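Local coordinates for protein nucleoporin NUP159 (Saccharomyces cerevisiae, PDB 1XIP) that forms part of the nuclear pore complex and serves mRNA export, its N-terminal beta-propeller domain tethering the helicase Dbp5 to the pore, at residues Arg105-Ser110 with Val122-Lys127; Asn137-Leu142 with Leu151-Lys156. One frame throughout, in Å; residues are numbered along the deposited sequence.

In the fold
Contacts 1 and 2 follow one another along the chain and each pair two strands within one of two successive four-stranded antiparallel sheets of the beta-propeller. Contact 1 joins the two last strands of its sheet, 107-112 and 119-124; contact 2 joins the two middle strands of the next, 138-143 and 147-152. Their centres are about 11 Å apart, and each lies 19 to 20 Å from the centre of the chain. The sheets meet through apolar side chains: L108 CD1 comes within 3.6 Å of L139 CD1 and 4.1 Å of L151 CD1, while F125 CE1 lies 3.8 Å from I141 CD1. Both contacts therefore contribute to one blade-to-blade interface, within the Dbp5-interacting part of Nup159.

Contact 1 (Arg105-Ser110 with Val122-Lys127); sequences RNALYS and VTSFEK
V122 and L108 lie side by side and point the same way, with L108 CD1 3.7 Å from V122 CB. The branches of V122 divide the work: CG1, anti to the backbone N (chi1 -178°), runs beside L108 CD1, whereas CG2 reaches along the partner strand to S110 CB at 3.7 Å. F125 makes the other large overlap. The F125 ring lies obliquely across the backbone entering strand 107-112: CD2 is 3.4 Å from R105 O, CE2 passes by A107, and CZ ends 4.0 Å from L108 CB. L108 is thus touched by V122 at its end and by F125 at its base.

The backbone evidence is antiparallel pairing, with short-segment axes 168° apart. L108 N donates to T123 O at 2.9 Å, and F125 N donates to N106 O at 3.1 Å. L108 O accepts V122 N at 2.8 Å and, more weakly, T123 N. Elsewhere, the Y109 ring meets that of F119, and strand 99-104 borders 107-112 on the side away from 119-124. Two consecutive residues, V122 and T123, facing the single L108 define a classic beta bulge, here on the outermost strand of a four-stranded antiparallel propeller blade.

Contact 2 (Asn137-Leu142 with Leu151-Lys156); sequences NTLVIL and LDLRTK
L153 lays its side chain over the peptide carbonyl of N137, bringing CB to 3.4 Å from N137 O and CD1 to 4.0 Å from N137 C. Its CG is anti to its own carbonyl carbon (chi1 -71°), and from there CD2 extends to a looser apolar contact with L139 CD1. The same N137 O accepts L153 N at 2.8 Å, so one carbonyl meets both the backbone and the side chain of L153. N137 holds on elsewhere too, its OD1 bonded to H96.

L139 and L151 face each other as a hydrogen-bonded antiparallel pair. Their CB atoms are 4.0 Å apart, and two backbone bonds link them: L139 N to L151 O at 2.8 Å, and L151 N to L139 O at 2.9 Å. I141 CD1 adds a further apolar touch on L151 CB.

At the end of strand 147-152, D152 OD1 uses its anti lone pair to accept R154 N at 3.0 Å, forming an Asx turn, with a weaker bond from T155 N. The chemistry is therefore divided: nearly straight backbone hydrogen bonds set the register, leucine and isoleucine carbons fill one face, and a carboxylate takes up amide hydrogens where the chain turns away.

Contact 1 (Arg105-Ser110 with Val122-Lys127)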
ATOM      1  N   ARG A 105       7.044  -2.692  14.360  1.00 21.18           N
ATOM      2  CA  ARG A 105       8.374  -2.473  13.833  1.00 22.49           C
ATOM      3  C   ARG A 105       9.369  -3.511  14.378  1.00 23.28           C
ATOM      4  O   ARG A 105      10.369  -3.841  13.710  1.00 23.30           O
ATOM      5  CB  ARG A 105       8.834  -1.049  14.149  1.00 22.63           C
ATOM      6  CG  ARG A 105       8.553  -0.049  13.023  1.00 25.24           C
ATOM      7  CD  ARG A 105       8.236   1.369  13.481  1.00 29.43           C
ATOM      8  NE  ARG A 105       9.421   2.210  13.751  1.00 35.52           N
ATOM      9  CZ  ARG A 105      10.510   2.337  12.953  1.00 38.08           C
ATOM     10  NH1 ARG A 105      10.625   1.645  11.812  1.00 38.94           N
ATOM     11  NH2 ARG A 105      11.499   3.148  13.308  1.00 38.55           N
ATOM     12  N   ASN A 106       9.080  -4.047  15.567  1.00 23.85           N
ATOM     13  CA  ASN A 106      10.061  -4.850  16.299  1.00 24.57           C
ATOM     14  C   ASN A 106       9.779  -6.342  16.413  1.00 24.60           C
ATOM     15  O   ASN A 106      10.703  -7.124  16.704  1.00 24.73           O
ATOM     16  CB  ASN A 106      10.301  -4.249  17.676  1.00 25.01           C
ATOM     17  CG  ASN A 106      10.719  -2.802  17.594  1.00 27.47           C
ATOM     18  OD1 ASN A 106      11.857  -2.494  17.247  1.00 29.36           O
ATOM     19  ND2 ASN A 106       9.774  -1.891  17.859  1.00 31.22           N
ATOM     20  N   ALA A 107       8.527  -6.733  16.162  1.00 24.42           N
ATOM     21  CA  ALA A 107       8.107  -8.128  16.274  1.00 24.55           C
ATOM     22  C   ALA A 107       6.883  -8.466  15.426  1.00 24.45           C
ATOM     23  O   ALA A 107       6.094  -7.595  15.091  1.00 24.80           O
ATOM     24  CB  ALA A 107       7.855  -8.488  17.750  1.00 24.67           C
ATOM     25  N   LEU A 108       6.741  -9.749  15.098  1.00 24.28           N
ATOM     26  CA  LEU A 108       5.623 -10.289  14.325  1.00 23.86           C
ATOM     27  C   LEU A 108       4.762 -11.160  15.236  1.00 23.88           C
ATOM     28  O   LEU A 108       5.301 -11.909  16.062  1.00 24.40           O
ATOM     29  CB  LEU A 108       6.181 -11.156  13.202  1.00 23.65           C
ATOM     30  CG  LEU A 108       5.472 -11.421  11.864  1.00 24.41           C
ATOM     31  CD1 LEU A 108       5.616 -12.904  11.482  1.00 24.30           C
ATOM     32  CD2 LEU A 108       4.014 -10.997  11.816  1.00 23.24           C
ATOM     33  N   TYR A 109       3.438 -11.090  15.085  1.00 23.63           N
ATOM     34  CA  TYR A 109       2.516 -11.825  15.967  1.00 23.67           C
ATOM     35  C   TYR A 109       1.471 -12.564  15.181  1.00 24.12           C
ATOM     36  O   TYR A 109       1.102 -12.140  14.083  1.00 24.05           O
ATOM     37  CB  TYR A 109       1.802 -10.885  16.954  1.00 23.22           C
ATOM     38  CG  TYR A 109       2.733 -10.085  17.801  1.00 22.86           C
ATOM     39  CD1 TYR A 109       3.378 -10.664  18.896  1.00 22.48           C
ATOM     40  CD2 TYR A 109       2.997  -8.745  17.503  1.00 22.52           C
ATOM     41  CE1 TYR A 109       4.262  -9.935  19.676  1.00 21.81           C
ATOM     42  CE2 TYR A 109       3.878  -8.001  18.285  1.00 21.79           C
ATOM     43  CZ  TYR A 109       4.505  -8.609  19.367  1.00 22.35           C
ATOM     44  OH  TYR A 109       5.373  -7.895  20.139  1.00 23.47           O
ATOM     45  N   SER A 110       0.973 -13.648  15.773  1.00 24.56           N
ATOM     46  CA  SER A 110      -0.062 -14.490  15.178  1.00 25.30           C
ATOM     47  C   SER A 110      -1.281 -14.605  16.078  1.00 25.28           C
ATOM     48  O   SER A 110      -1.152 -14.921  17.267  1.00 25.41           O
ATOM     49  CB  SER A 110       0.486 -15.889  14.984  1.00 25.41           C
ATOM     50  OG  SER A 110       0.381 -16.272  13.636  1.00 28.00           O
ATOM     51  N   VAL A 122       5.547 -14.543  16.882  1.00 30.84           N
ATOM     52  CA  VAL A 122       6.152 -15.402  15.875  1.00 30.47           C
ATOM     53  C   VAL A 122       7.650 -15.217  15.911  1.00 30.87           C
ATOM     54  O   VAL A 122       8.402 -16.190  15.996  1.00 31.29           O
ATOM     55  CB  VAL A 122       5.622 -15.139  14.463  1.00 30.40           C
ATOM     56  CG1 VAL A 122       6.254 -16.113  13.462  1.00 28.68           C
ATOM     57  CG2 VAL A 122       4.102 -15.245  14.437  1.00 29.59           C
ATOM     58  N   THR A 123       8.089 -13.968  15.860  1.00 31.08           N
ATOM     59  CA  THR A 123       9.504 -13.672  15.939  1.00 31.53           C
ATOM     60  C   THR A 123       9.775 -12.206  16.272  1.00 31.63           C
ATOM     61  O   THR A 123       8.865 -11.369  16.243  1.00 31.77           O
ATOM     62  CB  THR A 123      10.240 -14.124  14.629  1.00 31.58           C
ATOM     63  OG1 THR A 123      11.646 -14.204  14.877  1.00 31.96           O
ATOM     64  CG2 THR A 123      10.122 -13.076  13.513  1.00 31.77           C
ATOM     65  N   SER A 124      11.026 -11.928  16.627  1.00 31.74           N
ATOM     66  CA  SER A 124      11.540 -10.577  16.765  1.00 31.79           C
ATOM     67  C   SER A 124      12.536 -10.316  15.639  1.00 32.01           C
ATOM     68  O   SER A 124      13.087 -11.252  15.045  1.00 31.78           O
ATOM     69  CB  SER A 124      12.219 -10.402  18.116  1.00 31.81           C
ATOM     70  OG  SER A 124      11.258 -10.166  19.123  1.00 31.91           O
ATOM     71  N   PHE A 125      12.744  -9.041  15.337  1.00 32.23           N
ATOM     72  CA  PHE A 125      13.630  -8.641  14.262  1.00 32.74           C
ATOM     73  C   PHE A 125      14.886  -8.058  14.889  1.00 33.27           C
ATOM     74  O   PHE A 125      14.801  -7.291  15.849  1.00 33.25           O
ATOM     75  CB  PHE A 125      12.952  -7.582  13.381  1.00 32.92           C
ATOM     76  CG  PHE A 125      11.563  -7.974  12.866  1.00 32.66           C
ATOM     77  CD1 PHE A 125      11.393  -9.060  12.004  1.00 31.94           C
ATOM     78  CD2 PHE A 125      10.444  -7.222  13.218  1.00 32.26           C
ATOM     79  CE1 PHE A 125      10.127  -9.402  11.524  1.00 32.66           C
ATOM     80  CE2 PHE A 125       9.173  -7.552  12.742  1.00 32.94           C
ATOM     81  CZ  PHE A 125       9.012  -8.646  11.891  1.00 32.81           C
ATOM     82  N   GLU A 126      16.052  -8.419  14.362  1.00 34.03           N
ATOM     83  CA  GLU A 126      17.320  -7.894  14.892  1.00 34.68           C
ATOM     84  C   GLU A 126      17.414  -6.371  14.717  1.00 34.55           C
ATOM     85  O   GLU A 126      18.098  -5.702  15.492  1.00 34.64           O
ATOM     86  CB  GLU A 126      18.528  -8.585  14.256  1.00 34.91           C
ATOM     87  CG  GLU A 126      18.202  -9.430  13.030  1.00 37.20           C
ATOM     88  CD  GLU A 126      19.325 -10.392  12.669  1.00 40.14           C
ATOM     89  OE1 GLU A 126      20.325  -9.935  12.051  1.00 41.48           O
ATOM     90  OE2 GLU A 126      19.213 -11.601  13.000  1.00 40.09           O
ATOM     91  N   LYS A 127      16.706  -5.841  13.710  1.00 34.06           N
ATOM     92  CA  LYS A 127      16.605  -4.398  13.472  1.00 33.92           C
ATOM     93  C   LYS A 127      15.162  -3.998  13.058  1.00 33.53           C
ATOM     94  O   LYS A 127      14.469  -4.788  12.411  1.00 33.67           O
ATOM     95  CB  LYS A 127      17.613  -3.961  12.394  1.00 33.80           C
ATOM     96  CG  LYS A 127      19.091  -4.055  12.811  1.00 35.15           C
ATOM     97  CD  LYS A 127      19.755  -2.681  12.969  1.00 35.76           C
ATOM     98  CE  LYS A 127      20.049  -2.364  14.433  1.00 36.30           C
ATOM     99  NZ  LYS A 127      21.316  -2.981  14.897  1.00 36.69           N
TER

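Contact 2 (Asn137-Leu142 with Leu151-Lys156)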
ATOM      1  N   ASN A 137       3.266 -18.430   1.530  1.00 30.86           N
ATOM      2  CA  ASN A 137       3.629 -18.823   2.876  1.00 31.19           C
ATOM      3  C   ASN A 137       4.897 -18.121   3.293  1.00 30.71           C
ATOM      4  O   ASN A 137       5.666 -18.634   4.111  1.00 30.99           O
ATOM      5  CB  ASN A 137       3.834 -20.342   2.958  1.00 31.30           C
ATOM      6  CG  ASN A 137       2.583 -21.103   2.642  1.00 32.51           C
ATOM      7  OD1 ASN A 137       1.531 -20.885   3.262  1.00 34.01           O
ATOM      8  ND2 ASN A 137       2.667 -21.985   1.653  1.00 34.25           N
ATOM      9  N   THR A 138       5.138 -16.955   2.717  1.00 30.01           N
ATOM     10  CA  THR A 138       6.361 -16.254   3.031  1.00 29.61           C
ATOM     11  C   THR A 138       6.116 -14.762   3.246  1.00 28.81           C
ATOM     12  O   THR A 138       5.246 -14.154   2.603  1.00 28.99           O
ATOM     13  CB  THR A 138       7.447 -16.521   1.961  1.00 29.50           C
ATOM     14  OG1 THR A 138       7.072 -15.874   0.753  1.00 32.08           O
ATOM     15  CG2 THR A 138       7.493 -17.993   1.532  1.00 29.76           C
ATOM     16  N   LEU A 139       6.876 -14.198   4.180  1.00 28.04           N
ATOM     17  CA  LEU A 139       6.835 -12.781   4.489  1.00 27.30           C
ATOM     18  C   LEU A 139       8.080 -12.147   4.002  1.00 26.70           C
ATOM     19  O   LEU A 139       9.156 -12.521   4.436  1.00 26.80           O
ATOM     20  CB  LEU A 139       6.767 -12.574   5.990  1.00 27.33           C
ATOM     21  CG  LEU A 139       5.422 -12.116   6.536  1.00 27.94           C
ATOM     22  CD1 LEU A 139       5.555 -11.844   8.016  1.00 29.48           C
ATOM     23  CD2 LEU A 139       4.966 -10.885   5.813  1.00 28.11           C
ATOM     24  N   VAL A 140       7.945 -11.183   3.098  1.00 26.43           N
ATOM     25  CA  VAL A 140       9.100 -10.458   2.607  1.00 26.24           C
ATOM     26  C   VAL A 140       9.264  -9.178   3.406  1.00 26.53           C
ATOM     27  O   VAL A 140       8.328  -8.410   3.543  1.00 26.89           O
ATOM     28  CB  VAL A 140       9.018 -10.155   1.111  1.00 26.04           C
ATOM     29  CG1 VAL A 140      10.333  -9.528   0.642  1.00 26.75           C
ATOM     30  CG2 VAL A 140       8.734 -11.423   0.321  1.00 25.04           C
ATOM     31  N   ILE A 141      10.466  -8.961   3.929  1.00 26.53           N
ATOM     32  CA  ILE A 141      10.691  -7.947   4.944  1.00 26.39           C
ATOM     33  C   ILE A 141      11.803  -6.988   4.540  1.00 26.61           C
ATOM     34  O   ILE A 141      12.917  -7.412   4.201  1.00 26.52           O
ATOM     35  CB  ILE A 141      11.019  -8.633   6.306  1.00 26.31           C
ATOM     36  CG1 ILE A 141       9.776  -9.331   6.861  1.00 25.95           C
ATOM     37  CG2 ILE A 141      11.541  -7.621   7.315  1.00 26.03           C
ATOM     38  CD1 ILE A 141      10.049 -10.375   7.901  1.00 25.95           C
ATOM     39  N   LEU A 142      11.500  -5.694   4.567  1.00 26.62           N
ATOM     40  CA  LEU A 142      12.525  -4.692   4.364  1.00 26.42           C
ATOM     41  C   LEU A 142      12.939  -4.005   5.658  1.00 26.99           C
ATOM     42  O   LEU A 142      12.132  -3.378   6.342  1.00 26.55           O
ATOM     43  CB  LEU A 142      12.132  -3.676   3.305  1.00 26.20           C
ATOM     44  CG  LEU A 142      13.148  -2.542   3.097  1.00 25.93           C
ATOM     45  CD1 LEU A 142      14.499  -3.055   2.569  1.00 25.21           C
ATOM     46  CD2 LEU A 142      12.568  -1.520   2.169  1.00 25.25           C
ATOM     47  N   LEU A 151      11.012 -14.547   5.275  1.00 33.57           N
ATOM     48  CA  LEU A 151      10.592 -15.402   6.375  1.00 33.81           C
ATOM     49  C   LEU A 151       9.633 -16.463   5.866  1.00 34.32           C
ATOM     50  O   LEU A 151       8.564 -16.136   5.355  1.00 33.95           O
ATOM     51  CB  LEU A 151       9.893 -14.576   7.446  1.00 33.66           C
ATOM     52  CG  LEU A 151      10.139 -14.865   8.933  1.00 33.60           C
ATOM     53  CD1 LEU A 151       8.839 -14.784   9.715  1.00 31.37           C
ATOM     54  CD2 LEU A 151      10.858 -16.190   9.188  1.00 33.18           C
ATOM     55  N   ASP A 152      10.025 -17.733   5.986  1.00 35.03           N
ATOM     56  CA  ASP A 152       9.100 -18.826   5.711  1.00 35.94           C
ATOM     57  C   ASP A 152       8.164 -19.003   6.900  1.00 35.77           C
ATOM     58  O   ASP A 152       8.606 -19.196   8.025  1.00 35.33           O
ATOM     59  CB  ASP A 152       9.836 -20.137   5.400  1.00 36.57           C
ATOM     60  CG  ASP A 152       8.950 -21.148   4.649  1.00 38.65           C
ATOM     61  OD1 ASP A 152       7.983 -21.670   5.247  1.00 41.34           O
ATOM     62  OD2 ASP A 152       9.136 -21.481   3.459  1.00 41.00           O
ATOM     63  N   LEU A 153       6.867 -18.927   6.643  1.00 36.00           N
ATOM     64  CA  LEU A 153       5.897 -19.003   7.718  1.00 36.71           C
ATOM     65  C   LEU A 153       5.668 -20.430   8.237  1.00 37.83           C
ATOM     66  O   LEU A 153       5.291 -20.622   9.393  1.00 37.86           O
ATOM     67  CB  LEU A 153       4.601 -18.310   7.312  1.00 36.22           C
ATOM     68  CG  LEU A 153       4.739 -16.774   7.235  1.00 34.79           C
ATOM     69  CD1 LEU A 153       3.536 -16.149   6.533  1.00 33.48           C
ATOM     70  CD2 LEU A 153       4.977 -16.134   8.617  1.00 31.62           C
ATOM     71  N   ARG A 154       5.941 -21.421   7.393  1.00 39.19           N
ATOM     72  CA  ARG A 154       5.831 -22.829   7.776  1.00 40.80           C
ATOM     73  C   ARG A 154       6.967 -23.305   8.707  1.00 41.13           C
ATOM     74  O   ARG A 154       6.716 -24.057   9.645  1.00 41.23           O
ATOM     75  CB  ARG A 154       5.743 -23.724   6.525  1.00 41.25           C
ATOM     76  CG  ARG A 154       4.462 -24.588   6.432  1.00 43.91           C
ATOM     77  CD  ARG A 154       4.160 -25.149   5.016  1.00 47.82           C
ATOM     78  NE  ARG A 154       4.272 -26.615   4.946  1.00 50.83           N
ATOM     79  CZ  ARG A 154       5.102 -27.285   4.122  1.00 52.71           C
ATOM     80  NH1 ARG A 154       5.906 -26.629   3.285  1.00 53.18           N
ATOM     81  NH2 ARG A 154       5.130 -28.622   4.136  1.00 52.57           N
ATOM     82  N   THR A 155       8.198 -22.852   8.448  1.00 41.54           N
ATOM     83  CA  THR A 155       9.404 -23.367   9.123  1.00 42.31           C
ATOM     84  C   THR A 155      10.103 -22.350  10.039  1.00 42.72           C
ATOM     85  O   THR A 155      11.059 -22.696  10.731  1.00 42.58           O
ATOM     86  CB  THR A 155      10.445 -23.888   8.084  1.00 42.41           C
ATOM     87  OG1 THR A 155      11.334 -22.819   7.727  1.00 42.80           O
ATOM     88  CG2 THR A 155       9.789 -24.257   6.745  1.00 42.67           C
ATOM     89  N   LYS A 156       9.645 -21.100   9.995  1.00 43.41           N
ATOM     90  CA  LYS A 156      10.209 -19.977  10.773  1.00 43.95           C
ATOM     91  C   LYS A 156      11.665 -19.562  10.447  1.00 44.11           C
ATOM     92  O   LYS A 156      12.221 -18.670  11.111  1.00 44.39           O
ATOM     93  CB  LYS A 156      10.003 -20.179  12.282  1.00 44.11           C
ATOM     94  CG  LYS A 156       8.615 -19.738  12.782  1.00 45.84           C
ATOM     95  CD  LYS A 156       7.759 -20.943  13.242  1.00 48.09           C
ATOM     96  CE  LYS A 156       6.284 -20.555  13.450  1.00 48.71           C
ATOM     97  NZ  LYS A 156       5.709 -21.140  14.707  1.00 48.13           N
TER